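Local coordinates for particle-associated glycoside hydrolase (Acinetobacter phage Fri1, PDB 6C72), which probably degrades the capsular polysaccharide of its host Acinetobacter baumannii, acting as a trimeric tailspike during virus entry, at residues A484-L495 with N575-A586; L97-L106 with L130-K138. All coordinates share one frame; numbering follows the deposited sequence.

Contact 1 (A484-L495 with N575-A586). With ZN (zinc ion), chain L.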
loop_
_atom_site.group_PDB
_atom_site.type_symbol
_atom_site.label_atom_id
_atom_site.label_comp_id
_atom_site.label_asym_id
_atom_site.label_seq_id
_atom_site.Cartn_x
_atom_site.Cartn_y
_atom_site.Cartn_z
ATOM N N ALA A 484 -46.056 0.448 14.049
ATOM C CA ALA A 484 -46.591 -0.905 14.083
ATOM C C ALA A 484 -45.419 -1.873 14.122
ATOM O O ALA A 484 -44.478 -1.732 13.329
ATOM C CB ALA A 484 -47.492 -1.185 12.868
ATOM N N TYR A 485 -45.458 -2.819 15.064
ATOM C CA TYR A 485 -44.338 -3.723 15.286
ATOM C C TYR A 485 -44.813 -5.147 15.522
ATOM O O TYR A 485 -45.848 -5.380 16.156
ATOM C CB TYR A 485 -43.482 -3.266 16.475
ATOM C CG TYR A 485 -42.862 -1.918 16.259
ATOM C CD1 TYR A 485 -43.567 -0.757 16.533
ATOM C CD2 TYR A 485 -41.568 -1.801 15.766
ATOM C CE1 TYR A 485 -43.007 0.487 16.313
ATOM C CE2 TYR A 485 -40.990 -0.565 15.559
ATOM C CZ TYR A 485 -41.711 0.577 15.839
ATOM O OH TYR A 485 -41.137 1.814 15.635
ATOM N N PHE A 486 -44.039 -6.091 15.001
ATOM C CA PHE A 486 -44.226 -7.514 15.247
ATOM C C PHE A 486 -42.869 -8.082 15.639
ATOM O O PHE A 486 -41.929 -8.044 14.843
ATOM C CB PHE A 486 -44.800 -8.212 14.012
ATOM C CG PHE A 486 -44.934 -9.695 14.158
ATOM C CD1 PHE A 486 -43.883 -10.528 13.837
ATOM C CD2 PHE A 486 -46.115 -10.256 14.599
ATOM C CE1 PHE A 486 -43.996 -11.891 13.962
ATOM C CE2 PHE A 486 -46.243 -11.631 14.732
ATOM C CZ PHE A 486 -45.183 -12.450 14.419
ATOM N N ASN A 487 -42.749 -8.555 16.874
ATOM C CA ASN A 487 -41.518 -9.146 17.378
ATOM C C ASN A 487 -41.813 -10.516 17.946
ATOM O O ASN A 487 -42.806 -10.711 18.654
ATOM C CB ASN A 487 -40.847 -8.298 18.453
ATOM C CG ASN A 487 -40.167 -7.085 17.879
ATOM O OD1 ASN A 487 -39.013 -7.159 17.454
ATOM N ND2 ASN A 487 -40.877 -5.954 17.848
ATOM N N THR A 488 -40.926 -11.455 17.661
ATOM C CA THR A 488 -41.099 -12.819 18.117
ATOM C C THR A 488 -39.817 -13.294 18.796
ATOM O O THR A 488 -38.713 -13.031 18.309
ATOM C CB THR A 488 -41.522 -13.716 16.931
ATOM O OG1 THR A 488 -41.602 -15.080 17.348
ATOM C CG2 THR A 488 -40.544 -13.616 15.791
ATOM N N GLU A 489 -39.972 -13.921 19.963
ATOM C CA GLU A 489 -38.891 -14.572 20.694
ATOM C C GLU A 489 -39.331 -15.980 21.085
ATOM O O GLU A 489 -40.522 -16.304 21.084
ATOM C CB GLU A 489 -38.476 -13.786 21.951
ATOM C CG GLU A 489 -37.728 -12.495 21.681
ATOM C CD GLU A 489 -37.395 -11.734 22.954
ATOM O OE1 GLU A 489 -38.236 -11.705 23.878
ATOM O OE2 GLU A 489 -36.287 -11.156 23.032
ATOM N N ILE A 490 -38.359 -16.804 21.473
ATOM C CA ILE A 490 -38.617 -18.221 21.704
ATOM C C ILE A 490 -37.691 -18.730 22.803
ATOM O O ILE A 490 -36.505 -18.373 22.865
ATOM C CB ILE A 490 -38.463 -19.007 20.384
ATOM C CG1 ILE A 490 -39.106 -20.391 20.479
ATOM C CG2 ILE A 490 -36.997 -19.068 19.942
ATOM C CD1 ILE A 490 -39.201 -21.113 19.116
ATOM N N ARG A 491 -38.240 -19.567 23.681
ATOM C CA ARG A 491 -37.495 -20.073 24.827
ATOM C C ARG A 491 -37.798 -21.550 24.998
ATOM O O ARG A 491 -38.859 -22.031 24.592
ATOM C CB ARG A 491 -37.850 -19.322 26.122
ATOM C CG ARG A 491 -37.456 -17.868 26.122
ATOM C CD ARG A 491 -35.941 -17.740 26.116
ATOM N NE ARG A 491 -35.475 -16.354 26.139
ATOM C CZ ARG A 491 -35.319 -15.607 25.043
ATOM N NH1 ARG A 491 -35.595 -16.119 23.848
ATOM N NH2 ARG A 491 -34.879 -14.354 25.141
ATOM N N ASN A 492 -36.854 -22.256 25.610
ATOM C CA ASN A 492 -37.010 -23.649 25.997
ATOM C C ASN A 492 -37.421 -23.685 27.462
ATOM O O ASN A 492 -36.835 -22.978 28.289
ATOM C CB ASN A 492 -35.695 -24.399 25.765
ATOM C CG ASN A 492 -35.741 -25.862 26.205
ATOM O OD1 ASN A 492 -36.098 -26.171 27.347
ATOM N ND2 ASN A 492 -35.344 -26.763 25.316
ATOM N N PHE A 493 -38.432 -24.493 27.784
ATOM C CA PHE A 493 -38.899 -24.614 29.162
ATOM C C PHE A 493 -38.938 -26.071 29.573
ATOM O O PHE A 493 -39.516 -26.909 28.875
ATOM C CB PHE A 493 -40.275 -23.991 29.369
ATOM C CG PHE A 493 -40.231 -22.516 29.460
ATOM C CD1 PHE A 493 -39.849 -21.901 30.631
ATOM C CD2 PHE A 493 -40.523 -21.741 28.355
ATOM C CE1 PHE A 493 -39.768 -20.530 30.699
ATOM C CE2 PHE A 493 -40.453 -20.374 28.415
ATOM C CZ PHE A 493 -40.077 -19.760 29.571
ATOM N N ASN A 494 -38.356 -26.347 30.726
ATOM C CA ASN A 494 -38.406 -27.657 31.351
ATOM C C ASN A 494 -39.499 -27.576 32.412
ATOM O O ASN A 494 -39.295 -26.979 33.471
ATOM C CB ASN A 494 -37.055 -27.985 31.972
ATOM C CG ASN A 494 -37.028 -29.346 32.609
ATOM O OD1 ASN A 494 -37.838 -30.211 32.291
ATOM N ND2 ASN A 494 -36.136 -29.526 33.570
ATOM N N LEU A 495 -40.672 -28.144 32.118
ATOM C CA LEU A 495 -41.818 -28.053 33.015
ATOM C C LEU A 495 -41.905 -29.270 33.932
ATOM O O LEU A 495 -41.764 -30.415 33.491
ATOM C CB LEU A 495 -43.125 -27.925 32.228
ATOM C CG LEU A 495 -43.285 -26.700 31.320
ATOM C CD1 LEU A 495 -44.680 -26.631 30.731
ATOM C CD2 LEU A 495 -42.976 -25.409 32.088
ATOM N N ASN A 575 -41.780 -33.265 29.736
ATOM C CA ASN A 575 -41.310 -32.051 30.386
ATOM C C ASN A 575 -40.750 -30.983 29.457
ATOM O O ASN A 575 -40.643 -29.828 29.884
ATOM C CB ASN A 575 -40.226 -32.386 31.421
ATOM C CG ASN A 575 -39.080 -33.129 30.809
ATOM O OD1 ASN A 575 -39.290 -34.056 30.028
ATOM N ND2 ASN A 575 -37.861 -32.680 31.083
ATOM N N THR A 576 -40.330 -31.323 28.242
ATOM C CA THR A 576 -39.653 -30.358 27.385
ATOM C C THR A 576 -40.647 -29.676 26.454
ATOM O O THR A 576 -41.216 -30.318 25.566
ATOM C CB THR A 576 -38.542 -31.021 26.577
ATOM O OG1 THR A 576 -37.641 -31.689 27.468
ATOM C CG2 THR A 576 -37.792 -29.976 25.795
ATOM N N PHE A 577 -40.805 -28.368 26.614
ATOM C CA PHE A 577 -41.723 -27.597 25.797
ATOM C C PHE A 577 -41.008 -26.396 25.198
ATOM O O PHE A 577 -40.113 -25.822 25.821
ATOM C CB PHE A 577 -42.933 -27.145 26.626
ATOM C CG PHE A 577 -43.826 -28.281 27.065
ATOM C CD1 PHE A 577 -43.527 -29.018 28.215
ATOM C CD2 PHE A 577 -44.959 -28.613 26.330
ATOM C CE1 PHE A 577 -44.343 -30.065 28.616
ATOM C CE2 PHE A 577 -45.787 -29.646 26.721
ATOM C CZ PHE A 577 -45.486 -30.373 27.873
ATOM N N ILE A 578 -41.376 -26.043 23.973
ATOM C CA ILE A 578 -40.899 -24.828 23.326
ATOM C C ILE A 578 -42.013 -23.791 23.398
ATOM O O ILE A 578 -43.181 -24.102 23.119
ATOM C CB ILE A 578 -40.493 -25.088 21.869
ATOM C CG1 ILE A 578 -39.472 -26.243 21.753
ATOM C CG2 ILE A 578 -39.992 -23.798 21.244
ATOM C CD1 ILE A 578 -38.088 -26.002 22.401
ATOM N N VAL A 579 -41.667 -22.560 23.762
ATOM C CA VAL A 579 -42.643 -21.485 23.906
ATOM C C VAL A 579 -42.223 -20.327 23.002
ATOM O O VAL A 579 -41.137 -19.752 23.169
ATOM C CB VAL A 579 -42.770 -21.034 25.370
ATOM C CG1 VAL A 579 -43.769 -19.909 25.502
ATOM C CG2 VAL A 579 -43.158 -22.215 26.250
ATOM N N LYS A 580 -43.063 -20.007 22.028
ATOM C CA LYS A 580 -42.813 -18.910 21.104
ATOM C C LYS A 580 -43.859 -17.825 21.328
ATOM O O LYS A 580 -45.048 -18.131 21.484
ATOM C CB LYS A 580 -42.834 -19.407 19.659
ATOM C CG LYS A 580 -42.621 -18.331 18.596
ATOM C CD LYS A 580 -42.524 -18.989 17.220
ATOM C CE LYS A 580 -42.215 -17.995 16.108
ATOM N NZ LYS A 580 -43.380 -17.107 15.771
ATOM N N VAL A 581 -43.415 -16.567 21.378
ATOM C CA VAL A 581 -44.298 -15.426 21.578
ATOM C C VAL A 581 -44.225 -14.505 20.365
ATOM O O VAL A 581 -43.132 -14.127 19.928
ATOM C CB VAL A 581 -43.942 -14.642 22.849
ATOM C CG1 VAL A 581 -45.082 -13.697 23.170
ATOM C CG2 VAL A 581 -43.703 -15.587 23.997
ATOM N N ASP A 582 -45.392 -14.118 19.852
ATOM C CA ASP A 582 -45.529 -13.092 18.823
ATOM C C ASP A 582 -46.200 -11.881 19.459
ATOM O O ASP A 582 -47.295 -11.999 20.018
ATOM C CB ASP A 582 -46.370 -13.590 17.642
ATOM C CG ASP A 582 -45.856 -14.898 17.046
ATOM O OD1 ASP A 582 -44.645 -15.190 17.147
ATOM O OD2 ASP A 582 -46.669 -15.628 16.442
ATOM N N VAL A 583 -45.552 -10.724 19.387
ATOM C CA VAL A 583 -46.068 -9.501 19.994
ATOM C C VAL A 583 -46.374 -8.501 18.886
ATOM O O VAL A 583 -45.506 -8.190 18.057
ATOM C CB VAL A 583 -45.082 -8.894 21.012
ATOM C CG1 VAL A 583 -45.676 -7.647 21.656
ATOM C CG2 VAL A 583 -44.686 -9.914 22.071
ATOM N N PHE A 584 -47.605 -7.995 18.885
ATOM C CA PHE A 584 -48.057 -6.929 18.001
ATOM C C PHE A 584 -48.175 -5.669 18.849
ATOM O O PHE A 584 -48.897 -5.672 19.852
ATOM C CB PHE A 584 -49.418 -7.270 17.384
ATOM C CG PHE A 584 -49.458 -8.581 16.644
ATOM C CD1 PHE A 584 -49.455 -9.787 17.324
ATOM C CD2 PHE A 584 -49.519 -8.605 15.252
ATOM C CE1 PHE A 584 -49.489 -10.984 16.640
ATOM C CE2 PHE A 584 -49.559 -9.804 14.559
ATOM C CZ PHE A 584 -49.541 -10.994 15.259
ATOM N N SER A 585 -47.495 -4.593 18.457
ATOM C CA SER A 585 -47.566 -3.379 19.260
ATOM C C SER A 585 -47.412 -2.164 18.361
ATOM O O SER A 585 -47.006 -2.268 17.203
ATOM C CB SER A 585 -46.501 -3.366 20.352
ATOM O OG SER A 585 -45.214 -3.243 19.786
ATOM N N ALA A 586 -47.714 -0.994 18.920
ATOM C CA ALA A 586 -47.552 0.263 18.195
ATOM C C ALA A 586 -46.235 0.960 18.495
ATOM O O ALA A 586 -45.888 1.926 17.809
ATOM C CB ALA A 586 -48.705 1.220 18.526
HETATM ZN ZN ZN L . -38.474 -35.487 28.694
HETATM O O HOH W 1 -43.885 -6.109 18.765
HETATM O O HOH W 2 -36.776 -30.266 29.610
HETATM O O HOH W 3 -36.228 -34.948 28.684
#

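Contact 2 (L97-L106 with L130-K138). With ZN (zinc ion), chain Q; ZN (zinc ion), chain D.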
loop_
_atom_site.group_PDB
_atom_site.type_symbol
_atom_site.label_atom_id
_atom_site.label_comp_id
_atom_site.label_asym_id
_atom_site.label_seq_id
_atom_site.Cartn_x
_atom_site.Cartn_y
_atom_site.Cartn_z
ATOM N N LEU A 97 44.020 -5.627 -7.272
ATOM C CA LEU A 97 43.138 -6.658 -7.802
ATOM C C LEU A 97 43.317 -6.784 -9.316
ATOM O O LEU A 97 43.376 -5.781 -10.031
ATOM C CB LEU A 97 41.689 -6.330 -7.452
ATOM C CG LEU A 97 40.684 -7.441 -7.746
ATOM C CD1 LEU A 97 39.965 -7.820 -6.458
ATOM C CD2 LEU A 97 39.701 -6.993 -8.796
ATOM N N ARG A 98 43.437 -8.017 -9.805
ATOM C CA ARG A 98 43.667 -8.234 -11.225
ATOM C C ARG A 98 42.340 -8.212 -11.975
ATOM O O ARG A 98 41.424 -8.970 -11.647
ATOM C CB ARG A 98 44.395 -9.561 -11.460
ATOM C CG ARG A 98 45.901 -9.554 -11.143
ATOM C CD ARG A 98 46.546 -10.944 -11.345
ATOM N NE ARG A 98 46.522 -11.380 -12.748
ATOM C CZ ARG A 98 47.032 -12.527 -13.203
ATOM N NH1 ARG A 98 47.622 -13.382 -12.366
ATOM N NH2 ARG A 98 46.966 -12.814 -14.505
ATOM N N ALA A 99 42.245 -7.357 -12.993
ATOM C CA ALA A 99 40.996 -7.135 -13.717
ATOM C C ALA A 99 40.866 -8.046 -14.939
ATOM O O ALA A 99 41.828 -8.675 -15.391
ATOM C CB ALA A 99 40.881 -5.678 -14.162
ATOM N N GLU A 100 39.640 -8.108 -15.462
ATOM C CA GLU A 100 39.317 -8.781 -16.726
ATOM C C GLU A 100 39.839 -10.212 -16.794
ATOM O O GLU A 100 40.166 -10.715 -17.866
ATOM C CB GLU A 100 39.830 -7.982 -17.918
ATOM C CG GLU A 100 39.408 -6.543 -17.883
ATOM C CD GLU A 100 38.744 -6.121 -19.173
ATOM O OE1 GLU A 100 37.558 -6.482 -19.375
ATOM O OE2 GLU A 100 39.415 -5.447 -19.995
ATOM N N LEU A 101 39.916 -10.886 -15.656
ATOM C CA LEU A 101 40.322 -12.280 -15.647
ATOM C C LEU A 101 39.176 -13.162 -16.134
ATOM O O LEU A 101 38.002 -12.819 -16.000
ATOM C CB LEU A 101 40.768 -12.676 -14.239
ATOM C CG LEU A 101 42.100 -12.040 -13.814
ATOM C CD1 LEU A 101 42.524 -12.470 -12.414
ATOM C CD2 LEU A 101 43.203 -12.381 -14.827
ATOM N N LEU A 102 39.525 -14.295 -16.731
ATOM C CA LEU A 102 38.529 -15.276 -17.133
ATOM C C LEU A 102 38.217 -16.222 -15.976
ATOM O O LEU A 102 38.950 -16.297 -14.988
ATOM C CB LEU A 102 39.001 -16.049 -18.361
ATOM C CG LEU A 102 39.353 -15.118 -19.519
ATOM C CD1 LEU A 102 40.034 -15.866 -20.663
ATOM C CD2 LEU A 102 38.091 -14.397 -19.988
ATOM N N GLU A 103 37.115 -16.965 -16.113
ATOM C CA GLU A 103 36.751 -17.919 -15.069
ATOM C C GLU A 103 37.851 -18.952 -14.845
ATOM O O GLU A 103 37.986 -19.482 -13.736
ATOM C CB GLU A 103 35.433 -18.622 -15.410
ATOM C CG GLU A 103 34.900 -19.486 -14.268
ATOM C CD GLU A 103 33.481 -19.980 -14.483
ATOM O OE1 GLU A 103 33.057 -20.111 -15.645
ATOM O OE2 GLU A 103 32.774 -20.213 -13.488
ATOM N N SER A 104 38.666 -19.227 -15.869
ATOM C CA SER A 104 39.735 -20.207 -15.719
ATOM C C SER A 104 40.932 -19.674 -14.932
ATOM O O SER A 104 41.778 -20.473 -14.523
ATOM C CB SER A 104 40.217 -20.693 -17.095
ATOM O OG SER A 104 40.632 -19.619 -17.921
ATOM N N ASP A 105 40.999 -18.369 -14.668
ATOM C CA ASP A 105 42.058 -17.797 -13.838
ATOM C C ASP A 105 41.635 -17.951 -12.385
ATOM O O ASP A 105 41.016 -17.063 -11.798
ATOM C CB ASP A 105 42.287 -16.334 -14.189
ATOM C CG ASP A 105 42.733 -16.136 -15.628
ATOM O OD1 ASP A 105 43.698 -16.803 -16.074
ATOM O OD2 ASP A 105 42.092 -15.321 -16.330
ATOM N N LEU A 106 41.996 -19.088 -11.792
ATOM C CA LEU A 106 41.571 -19.442 -10.435
ATOM C C LEU A 106 42.529 -18.792 -9.448
ATOM O O LEU A 106 43.442 -19.421 -8.911
ATOM C CB LEU A 106 41.541 -20.949 -10.253
ATOM C CG LEU A 106 40.733 -21.700 -11.298
ATOM C CD1 LEU A 106 40.917 -23.180 -11.054
ATOM C CD2 LEU A 106 39.275 -21.310 -11.237
ATOM N N LEU A 130 34.318 -2.719 -8.432
ATOM C CA LEU A 130 34.999 -3.856 -9.028
ATOM C C LEU A 130 35.089 -3.666 -10.533
ATOM O O LEU A 130 34.205 -3.057 -11.134
ATOM C CB LEU A 130 34.272 -5.171 -8.742
ATOM C CG LEU A 130 34.131 -5.509 -7.266
ATOM C CD1 LEU A 130 33.438 -6.846 -7.069
ATOM C CD2 LEU A 130 35.502 -5.476 -6.586
ATOM N N PRO A 131 36.142 -4.134 -11.180
ATOM C CA PRO A 131 36.218 -4.057 -12.641
ATOM C C PRO A 131 35.430 -5.205 -13.261
ATOM O O PRO A 131 34.880 -6.054 -12.582
ATOM C CB PRO A 131 37.717 -4.207 -12.910
ATOM C CG PRO A 131 38.150 -5.156 -11.841
ATOM C CD PRO A 131 37.331 -4.792 -10.609
ATOM N N LYS A 132 35.425 -5.244 -14.580
ATOM C CA LYS A 132 34.931 -6.425 -15.267
ATOM C C LYS A 132 35.881 -7.600 -15.026
ATOM O O LYS A 132 37.043 -7.427 -14.656
ATOM C CB LYS A 132 34.799 -6.155 -16.767
ATOM C CG LYS A 132 33.748 -5.109 -17.110
ATOM C CD LYS A 132 33.453 -5.092 -18.583
ATOM C CE LYS A 132 34.553 -4.393 -19.340
ATOM N NZ LYS A 132 34.323 -4.573 -20.783
ATOM N N GLY A 133 35.359 -8.802 -15.213
ATOM C CA GLY A 133 36.133 -10.021 -15.096
ATOM C C GLY A 133 35.559 -10.950 -14.042
ATOM O O GLY A 133 34.622 -10.616 -13.316
ATOM N N HIS A 134 36.144 -12.148 -13.989
ATOM C CA HIS A 134 35.832 -13.113 -12.942
ATOM C C HIS A 134 36.758 -12.865 -11.763
ATOM O O HIS A 134 37.971 -12.709 -11.942
ATOM C CB HIS A 134 35.967 -14.549 -13.447
ATOM C CG HIS A 134 34.896 -14.946 -14.418
ATOM N ND1 HIS A 134 33.804 -15.706 -14.059
ATOM C CD2 HIS A 134 34.728 -14.649 -15.732
ATOM C CE1 HIS A 134 33.028 -15.887 -15.113
ATOM N NE2 HIS A 134 33.562 -15.248 -16.138
ATOM N N ILE A 135 36.178 -12.781 -10.572
ATOM C CA ILE A 135 36.903 -12.461 -9.352
ATOM C C ILE A 135 36.571 -13.530 -8.321
ATOM O O ILE A 135 35.402 -13.692 -7.947
ATOM C CB ILE A 135 36.533 -11.067 -8.826
ATOM C CG1 ILE A 135 36.785 -10.017 -9.909
ATOM C CG2 ILE A 135 37.330 -10.741 -7.580
ATOM C CD1 ILE A 135 36.255 -8.651 -9.568
ATOM N N TYR A 136 37.587 -14.258 -7.865
ATOM C CA TYR A 136 37.435 -15.214 -6.771
ATOM C C TYR A 136 37.932 -14.519 -5.513
ATOM O O TYR A 136 39.139 -14.420 -5.283
ATOM C CB TYR A 136 38.206 -16.500 -7.040
ATOM C CG TYR A 136 37.700 -17.308 -8.222
ATOM C CD1 TYR A 136 36.737 -18.300 -8.051
ATOM C CD2 TYR A 136 38.204 -17.097 -9.502
ATOM C CE1 TYR A 136 36.284 -19.054 -9.118
ATOM C CE2 TYR A 136 37.749 -17.841 -10.579
ATOM C CZ TYR A 136 36.791 -18.819 -10.381
ATOM O OH TYR A 136 36.349 -19.573 -11.447
ATOM N N ALA A 137 36.995 -14.044 -4.697
ATOM C CA ALA A 137 37.345 -13.268 -3.515
ATOM C C ALA A 137 36.126 -13.083 -2.631
ATOM O O ALA A 137 35.211 -12.336 -2.992
ATOM C CB ALA A 137 37.903 -11.901 -3.909
ATOM N N LYS A 138 36.106 -13.721 -1.466
ATOM C CA LYS A 138 34.975 -13.562 -0.569
ATOM C C LYS A 138 35.211 -12.342 0.302
ATOM O O LYS A 138 36.348 -12.004 0.620
ATOM C CB LYS A 138 34.736 -14.814 0.280
ATOM C CG LYS A 138 35.790 -15.164 1.259
ATOM C CD LYS A 138 35.390 -16.430 2.007
ATOM C CE LYS A 138 36.344 -16.715 3.159
ATOM N NZ LYS A 138 35.810 -17.782 4.063
HETATM ZN ZN ZN Q . 31.189 -21.010 -14.844
HETATM ZN ZN ZN D . 32.944 -15.179 -18.031
HETATM O O HOH W 4 38.813 -10.039 -13.110
HETATM O O HOH W 5 39.677 -14.573 -11.470
HETATM O O HOH W 6 33.653 -16.511 -19.569
HETATM O O HOH W 7 30.612 -16.113 -17.910
HETATM O O HOH W 8 33.631 -13.484 -18.826
HETATM O O HOH W 9 29.784 -21.252 -13.442
#

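Contact 1 (A484-L495 with N575-A586)
Asn-575 and Asn-494 close one end of an antiparallel beta ladder in the C-terminal, all-beta domain. The ND2 of Asn-575 donates to Asn-494 OD1 over 2.7 Å, with the donor well above the acceptor's carbonyl plane, while its OD1 coordinates a zinc ion at 2.1 Å. Held by metal and hydrogen bond together, the Asn-575 amide has its rotation fixed; Asp-519 shares the same metal. Midway along the strands, Lys-580 NZ makes a salt bridge to the syn lone pair of Asp-582 OD1 (2.7 Å), and Thr-488 OG1 lies 3.1 Å from that same oxygen. The Lys-580 ammonium also has a cation-pi partner, Phe-486 of the second subunit, so this face looks into the trimer contact. Strands 485-494 and 576-585 keep an unbroken register from Tyr-485 opposite Ser-585 to Asn-494 opposite Thr-576; the backbone bond from Val-581 N to Glu-489 O is nearly straight at 173°. Water 1 bridges Asn-487 ND2 and Val-583 O.

Apolar groups fill in around these bonds. Ile-490 sends CD1 obliquely across to Ile-578 CG2 (3.5 Å), beside the lysine. On the other face, Phe-493 touches Val-579 and also rests on Val-502 of the neighbouring sheet. Near the far end Phe-486 swings CG opposite the backbone N (chi1 176°), which turns the edge of its ring toward the face of Phe-584, an edge-to-face pair. The planes stand at 73°, and Phe-486 CE2 comes within 3.4 Å of Phe-584 CZ.

Contact 2 (L97-L106 with L130-K138)
His-134 lies with one ring face beneath Glu-103: the CB of Glu-103 sits 3.6 Å from the imidazole centroid, only 12° off the normal, a CH-pi contact over the ring centre. Both side chains carry zinc. His-134 NE2 binds one ion at 2.0 Å along with three waters, while ND1 is hydrogen-bonded to His-182 NE2; Glu-103, with CG opposite its backbone N (chi1 -172°) and extended from there, reaches beyond the ring to grip a second ion with both carboxylate oxygens. Its OE2 is also hydrogen-bonded to Ser-209 OG. Tyr-136 reaches the same residue with its OH, which donates to a lone pair of Glu-103 O (2.8 Å), in the carbonyl plane, with Leu-106 CD2 against the phenol.

The loop is pinned to the strand by His-134 N to Leu-101 O, almost straight, and by Glu-100 N to Lys-132 O. Between these bonds Gly-133, without a side chain, lets Glu-100 CA approach to 3.8 Å from Gly-133 CA. Leu-97 and Ala-99 pack on Pro-131.

Loop 97-106 thus lies along strand 133-140 at the start of the parallel, solenoid-like region, with strands 179-182 and 188-192 as its parallel partners and Leu-97 reaching helix 110-122.

Overall arrangement
The two contacts lie on opposite sides of the chain's centre, their nearest atoms about 74 Å apart, and share no strand or loop. Contact 1 is mostly buried, a full-length pairing within one antiparallel sheet, and its side chains meet both other subunits. Contact 2 is partly exposed: an irregular loop laid on a strand of the parallel region, where two backbone hydrogen bonds and one from a tyrosine hydroxyl, with side-chain packing, replace the regular ladder of contact 1. Zinc appears at both, but differently. In contact 1 it is held by residues of separate chain segments at one end of the ladder; in contact 2 each of two ions is met, within the contact, by one side chain and by water.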